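Local coordinates for 4-hydroxy-tetrahydrodipicolinate synthase (Aquifex aeolicus, PDB 2EHH), which probably catalyses the condensation of aspartate-beta-semialdehyde with pyruvate to 4-hydroxy-tetrahydrodipicolinate, a step of lysine biosynthesis, at residues Ala80-Glu83 and Ala84-Thr88; Thr110-Gly113 and Leu114-Phe118. All blocks are in the same frame, centred on the assembly; numbering follows the deposited sequence.

Contact 1: residues Ala80-Glu83 and Ala84-Thr88; sequences ATHE and AVHLT
His82 and His86, one turn apart on the outer side of a TIM-barrel helix, bring their imidazoles together obliquely, with planes 49° apart and centroids separated by 4.4 Å. Each ring offers its CD2 to a face of the other, displaced toward the rim, and the two NE2 atoms come within 3.4 Å without the angle for a hydrogen bond. Different first torsions bring the rings together: CG of His82 is anti to its N (chi1 -169°), whereas CG of His86 lies beside its own N (chi1 -80°), which swings that ring back over the preceding turn. Beneath the rings, His86 N donates to His82 O at 3.1 Å, one of five successive i to i+4 backbone bonds, the first accepted by the N-cap residue, Ala80. Around the helix, Val85 tucks CG2 against the carbonyl Thr81 O at 3.3 Å; the side chains of Thr81 and Val85 meet helix 111-124, at Thr120 and Val121. Thr81 and Ala80 also pack on the second subunit, against Leu268 and Pro48 of that chain. On the buried side, Ala84 O receives Thr88 N at 3.0 Å from one face of its carbonyl plane and Thr88 OG1 at 2.6 Å from the opposite face.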
ATOM      1  N   ALA A  80      16.708  19.236   5.567  1.00 16.65           N
ATOM      2  CA  ALA A  80      18.130  19.573   5.687  1.00 16.80           C
ATOM      3  C   ALA A  80      18.376  19.972   7.142  1.00 15.83           C
ATOM      4  O   ALA A  80      17.840  20.971   7.616  1.00 16.07           O
ATOM      5  CB  ALA A  80      18.481  20.732   4.755  1.00 16.48           C
ATOM      6  N   THR A  81      19.184  19.188   7.846  1.00 15.99           N
ATOM      7  CA  THR A  81      19.470  19.437   9.257  1.00 17.15           C
ATOM      8  C   THR A  81      20.039  20.827   9.571  1.00 18.26           C
ATOM      9  O   THR A  81      19.511  21.533  10.427  1.00 17.56           O
ATOM     10  CB  THR A  81      20.421  18.354   9.806  1.00 16.54           C
ATOM     11  OG1 THR A  81      19.876  17.062   9.508  1.00 14.71           O
ATOM     12  CG2 THR A  81      20.579  18.485  11.325  1.00 15.17           C
ATOM     13  N   HIS A  82      21.104  21.224   8.881  1.00 20.29           N
ATOM     14  CA  HIS A  82      21.719  22.534   9.123  1.00 22.76           C
ATOM     15  C   HIS A  82      20.673  23.641   9.076  1.00 21.71           C
ATOM     16  O   HIS A  82      20.603  24.495   9.960  1.00 22.06           O
ATOM     17  CB  HIS A  82      22.798  22.820   8.075  1.00 25.24           C
ATOM     18  CG  HIS A  82      23.646  24.016   8.392  1.00 29.40           C
ATOM     19  ND1 HIS A  82      24.625  23.997   9.362  1.00 31.57           N
ATOM     20  CD2 HIS A  82      23.655  25.267   7.872  1.00 30.89           C
ATOM     21  CE1 HIS A  82      25.202  25.185   9.426  1.00 31.28           C
ATOM     22  NE2 HIS A  82      24.631  25.974   8.532  1.00 32.50           N
ATOM     23  N   GLU A  83      19.865  23.617   8.026  1.00 21.92           N
ATOM     24  CA  GLU A  83      18.810  24.599   7.831  1.00 22.68           C
ATOM     25  C   GLU A  83      17.775  24.558   8.958  1.00 21.42           C
ATOM     26  O   GLU A  83      17.351  25.601   9.463  1.00 20.24           O
ATOM     27  CB  GLU A  83      18.143  24.343   6.478  1.00 27.35           C
ATOM     28  CG  GLU A  83      16.803  25.022   6.272  1.00 33.56           C
ATOM     29  CD  GLU A  83      16.208  24.710   4.909  1.00 36.92           C
ATOM     30  OE1 GLU A  83      16.578  25.380   3.919  1.00 37.71           O
ATOM     31  OE2 GLU A  83      15.379  23.778   4.824  1.00 40.13           O
ATOM     32  N   ALA A  84      17.367  23.355   9.353  1.00 18.88           N
ATOM     33  CA  ALA A  84      16.386  23.210  10.424  1.00 18.85           C
ATOM     34  C   ALA A  84      16.938  23.770  11.737  1.00 18.57           C
ATOM     35  O   ALA A  84      16.191  24.329  12.542  1.00 20.33           O
ATOM     36  CB  ALA A  84      16.002  21.735  10.598  1.00 16.60           C
ATOM     37  N   VAL A  85      18.239  23.609  11.963  1.00 17.14           N
ATOM     38  CA  VAL A  85      18.845  24.127  13.184  1.00 18.59           C
ATOM     39  C   VAL A  85      18.750  25.652  13.193  1.00 20.45           C
ATOM     40  O   VAL A  85      18.311  26.251  14.177  1.00 19.01           O
ATOM     41  CB  VAL A  85      20.331  23.728  13.306  1.00 18.47           C
ATOM     42  CG1 VAL A  85      20.982  24.482  14.461  1.00 19.39           C
ATOM     43  CG2 VAL A  85      20.448  22.229  13.545  1.00 20.19           C
ATOM     44  N   HIS A  86      19.157  26.277  12.093  1.00 21.68           N
ATOM     45  CA  HIS A  86      19.115  27.731  12.003  1.00 23.69           C
ATOM     46  C   HIS A  86      17.721  28.311  12.197  1.00 21.82           C
ATOM     47  O   HIS A  86      17.543  29.259  12.957  1.00 22.25           O
ATOM     48  CB  HIS A  86      19.690  28.206  10.665  1.00 27.13           C
ATOM     49  CG  HIS A  86      21.187  28.235  10.632  1.00 32.64           C
ATOM     50  ND1 HIS A  86      21.899  28.973   9.707  1.00 35.37           N
ATOM     51  CD2 HIS A  86      22.111  27.622  11.410  1.00 34.58           C
ATOM     52  CE1 HIS A  86      23.192  28.815   9.919  1.00 35.02           C
ATOM     53  NE2 HIS A  86      23.349  27.999  10.948  1.00 36.01           N
ATOM     54  N   LEU A  87      16.729  27.740  11.523  1.00 20.60           N
ATOM     55  CA  LEU A  87      15.366  28.238  11.647  1.00 20.64           C
ATOM     56  C   LEU A  87      14.814  28.007  13.051  1.00 18.73           C
ATOM     57  O   LEU A  87      14.071  28.830  13.579  1.00 18.20           O
ATOM     58  CB  LEU A  87      14.460  27.571  10.607  1.00 22.72           C
ATOM     59  CG  LEU A  87      13.064  28.175  10.448  1.00 24.79           C
ATOM     60  CD1 LEU A  87      13.167  29.682  10.246  1.00 25.55           C
ATOM     61  CD2 LEU A  87      12.359  27.525   9.265  1.00 26.45           C
ATOM     62  N   THR A  88      15.177  26.882  13.658  1.00 18.49           N
ATOM     63  CA  THR A  88      14.703  26.587  15.000  1.00 17.87           C
ATOM     64  C   THR A  88      15.373  27.562  15.976  1.00 18.80           C
ATOM     65  O   THR A  88      14.759  28.003  16.949  1.00 16.30           O
ATOM     66  CB  THR A  88      15.018  25.132  15.389  1.00 17.91           C
ATOM     67  OG1 THR A  88      14.385  24.246  14.454  1.00 16.03           O
ATOM     68  CG2 THR A  88      14.491  24.825  16.779  1.00 16.48           C
TER

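Contact 2: residues Thr110-Gly113 and Leu114-Phe118; sequences TQRG and LYEHF
Glu116 folds back along its helix over Arg112, the residue one turn earlier, and each step of its side chain meets something of that arginine. With CG beside the backbone N (chi1 -64°), the chain is directed toward the preceding turn, and CB sits 3.6 Å from Arg112 O, the carbonyl that accepts the nearly straight bond from Glu116 N (N-H...O angle 173°). CG passes the same oxygen at 3.4 Å. Beyond it the chain is extended, carrying CD to 3.8 Å from Arg112 CZ. At the tip, OE1 lies over the middle of the guanidinium, 3.0 Å from CZ, and the carboxylate stands nearly upright on that group, the planes being 81° apart. The salt bridge is therefore one of charge alone: no N-H points at OE1, and the exact place of NH1, modelled too close to the Tyr115 ring, is doubtful. An alanine at Glu116 lacks the carboxylate, which would probably leave the Arg112 charge without this mate and the guanidinium freer to swing. Elsewhere on the turn, Leu114 CD1 rests 3.8 Å from Gln111 NE2, on an amide whose polar atoms are taken up by Glu141, Ser143 and Thr146. Tyr115 also has a cation-pi partner in Lys149, while Glu116 packs on Leu268 of the second subunit. The helix start is closed by Thr110, whose OG1 accepts from Gly113 N at 3.1 Å while its carbonyl O receives Leu114 N at 2.9 Å. This is a threonine N-cap opening helix 111-124, the crossover helix between strands 98-102 and 129-133 of the (beta/alpha)8 barrel.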
ATOM      1  N   THR A 110      17.685   7.194   6.989  1.00 14.64           N
ATOM      2  CA  THR A 110      17.565   5.966   7.763  1.00 14.16           C
ATOM      3  C   THR A 110      17.116   6.399   9.156  1.00 14.10           C
ATOM      4  O   THR A 110      17.078   7.600   9.456  1.00 12.92           O
ATOM      5  CB  THR A 110      18.921   5.258   7.891  1.00 12.36           C
ATOM      6  OG1 THR A 110      19.827   6.106   8.603  1.00 14.77           O
ATOM      7  CG2 THR A 110      19.503   4.954   6.517  1.00 14.76           C
ATOM      8  N   GLN A 111      16.774   5.439  10.008  1.00 14.63           N
ATOM      9  CA  GLN A 111      16.349   5.779  11.363  1.00 15.53           C
ATOM     10  C   GLN A 111      17.491   6.463  12.109  1.00 15.50           C
ATOM     11  O   GLN A 111      17.262   7.351  12.934  1.00 15.93           O
ATOM     12  CB  GLN A 111      15.897   4.524  12.120  1.00 16.45           C
ATOM     13  CG  GLN A 111      14.592   3.928  11.603  1.00 16.24           C
ATOM     14  CD  GLN A 111      13.436   4.920  11.633  1.00 16.10           C
ATOM     15  OE1 GLN A 111      13.188   5.580  12.649  1.00 13.48           O
ATOM     16  NE2 GLN A 111      12.713   5.019  10.520  1.00 15.72           N
ATOM     17  N   ARG A 112      18.725   6.053  11.822  1.00 16.58           N
ATOM     18  CA  ARG A 112      19.880   6.670  12.465  1.00 15.10           C
ATOM     19  C   ARG A 112      19.919   8.129  12.013  1.00 15.37           C
ATOM     20  O   ARG A 112      20.186   9.037  12.807  1.00 15.13           O
ATOM     21  CB  ARG A 112      21.169   5.941  12.064  1.00 18.71           C
ATOM     22  CG  ARG A 112      22.464   6.526  12.630  1.00 21.19           C
ATOM     23  CD  ARG A 112      22.349   6.888  14.110  1.00 27.59           C
ATOM     24  NE  ARG A 112      23.649   6.866  14.778  1.00 32.59           N
ATOM     25  CZ  ARG A 112      24.049   7.754  15.685  1.00 34.79           C
ATOM     26  NH1 ARG A 112      23.256   8.752  16.038  1.00 38.85           N
ATOM     27  NH2 ARG A 112      25.244   7.637  16.246  1.00 36.70           N
ATOM     28  N   GLY A 113      19.630   8.340  10.731  1.00 14.26           N
ATOM     29  CA  GLY A 113      19.610   9.679  10.180  1.00 12.20           C
ATOM     30  C   GLY A 113      18.536  10.521  10.840  1.00 13.88           C
ATOM     31  O   GLY A 113      18.756  11.694  11.128  1.00 14.16           O
ATOM     32  N   LEU A 114      17.367   9.932  11.080  1.00 12.90           N
ATOM     33  CA  LEU A 114      16.280  10.662  11.721  1.00 12.02           C
ATOM     34  C   LEU A 114      16.670  11.005  13.155  1.00 13.70           C
ATOM     35  O   LEU A 114      16.358  12.086  13.652  1.00 13.34           O
ATOM     36  CB  LEU A 114      14.996   9.826  11.712  1.00 13.18           C
ATOM     37  CG  LEU A 114      14.376   9.582  10.331  1.00 11.28           C
ATOM     38  CD1 LEU A 114      13.105   8.759  10.458  1.00 11.87           C
ATOM     39  CD2 LEU A 114      14.071  10.937   9.678  1.00 12.93           C
ATOM     40  N   TYR A 115      17.349  10.074  13.818  1.00 14.40           N
ATOM     41  CA  TYR A 115      17.799  10.294  15.192  1.00 14.81           C
ATOM     42  C   TYR A 115      18.773  11.471  15.235  1.00 14.85           C
ATOM     43  O   TYR A 115      18.588  12.421  16.000  1.00 13.69           O
ATOM     44  CB  TYR A 115      18.493   9.037  15.728  1.00 16.89           C
ATOM     45  CG  TYR A 115      19.245   9.251  17.023  1.00 19.98           C
ATOM     46  CD1 TYR A 115      18.569   9.467  18.226  1.00 21.28           C
ATOM     47  CD2 TYR A 115      20.638   9.241  17.046  1.00 21.31           C
ATOM     48  CE1 TYR A 115      19.268   9.665  19.421  1.00 24.03           C
ATOM     49  CE2 TYR A 115      21.347   9.438  18.232  1.00 23.73           C
ATOM     50  CZ  TYR A 115      20.658   9.647  19.414  1.00 24.58           C
ATOM     51  OH  TYR A 115      21.361   9.818  20.587  1.00 27.37           O
ATOM     52  N   GLU A 116      19.808  11.415  14.406  1.00 15.69           N
ATOM     53  CA  GLU A 116      20.795  12.494  14.392  1.00 17.35           C
ATOM     54  C   GLU A 116      20.193  13.839  13.995  1.00 16.29           C
ATOM     55  O   GLU A 116      20.629  14.883  14.476  1.00 16.87           O
ATOM     56  CB  GLU A 116      21.967  12.133  13.475  1.00 18.64           C
ATOM     57  CG  GLU A 116      22.742  10.924  13.973  1.00 23.00           C
ATOM     58  CD  GLU A 116      24.058  10.718  13.254  1.00 27.07           C
ATOM     59  OE1 GLU A 116      24.653   9.631  13.416  1.00 28.02           O
ATOM     60  OE2 GLU A 116      24.502  11.641  12.536  1.00 27.31           O
ATOM     61  N   HIS A 117      19.181  13.813  13.132  1.00 16.45           N
ATOM     62  CA  HIS A 117      18.518  15.040  12.698  1.00 15.65           C
ATOM     63  C   HIS A 117      17.872  15.751  13.888  1.00 15.72           C
ATOM     64  O   HIS A 117      18.210  16.893  14.215  1.00 16.04           O
ATOM     65  CB  HIS A 117      17.441  14.708  11.657  1.00 15.39           C
ATOM     66  CG  HIS A 117      16.646  15.891  11.197  1.00 16.86           C
ATOM     67  ND1 HIS A 117      17.155  16.851  10.344  1.00 14.83           N
ATOM     68  CD2 HIS A 117      15.367  16.259  11.452  1.00 15.99           C
ATOM     69  CE1 HIS A 117      16.222  17.753  10.092  1.00 15.38           C
ATOM     70  NE2 HIS A 117      15.127  17.417  10.755  1.00 15.25           N
ATOM     71  N   PHE A 118      16.945  15.062  14.539  1.00 13.51           N
ATOM     72  CA  PHE A 118      16.237  15.628  15.675  1.00 15.82           C
ATOM     73  C   PHE A 118      17.145  15.883  16.867  1.00 16.54           C
ATOM     74  O   PHE A 118      16.968  16.867  17.586  1.00 16.27           O
ATOM     75  CB  PHE A 118      15.077  14.713  16.067  1.00 13.24           C
ATOM     76  CG  PHE A 118      13.918  14.773  15.110  1.00 13.88           C
ATOM     77  CD1 PHE A 118      13.019  15.835  15.151  1.00 13.84           C
ATOM     78  CD2 PHE A 118      13.747  13.789  14.142  1.00 13.00           C
ATOM     79  CE1 PHE A 118      11.964  15.922  14.237  1.00 14.24           C
ATOM     80  CE2 PHE A 118      12.696  13.863  13.224  1.00 13.66           C
ATOM     81  CZ  PHE A 118      11.803  14.933  13.272  1.00 14.05           C
TER

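In the fold
Contacts 1 and 2 form the first turns of consecutive helices, 81-93 and then 111-124, in adjoining beta-alpha-beta units of the barrel that share strand 98-102. Their centres are about 14 Å apart, on the same side of the chain's centre. The two helices are joined near their starts: Thr81 OG1 and His117 ND1 lie 2.9 Å apart, probably hydrogen-bonded, and His117 CE1 packs against Ala84 CB at 4.0 Å. This part of the helical layer around the barrel also lies at the subunit interface. The side chain of Ala80 is about 10 Å from that of Tyr106, predicted to belong to a proton relay, and that of His117 about 10 Å from that of Tyr132, the predicted proton donor/acceptor.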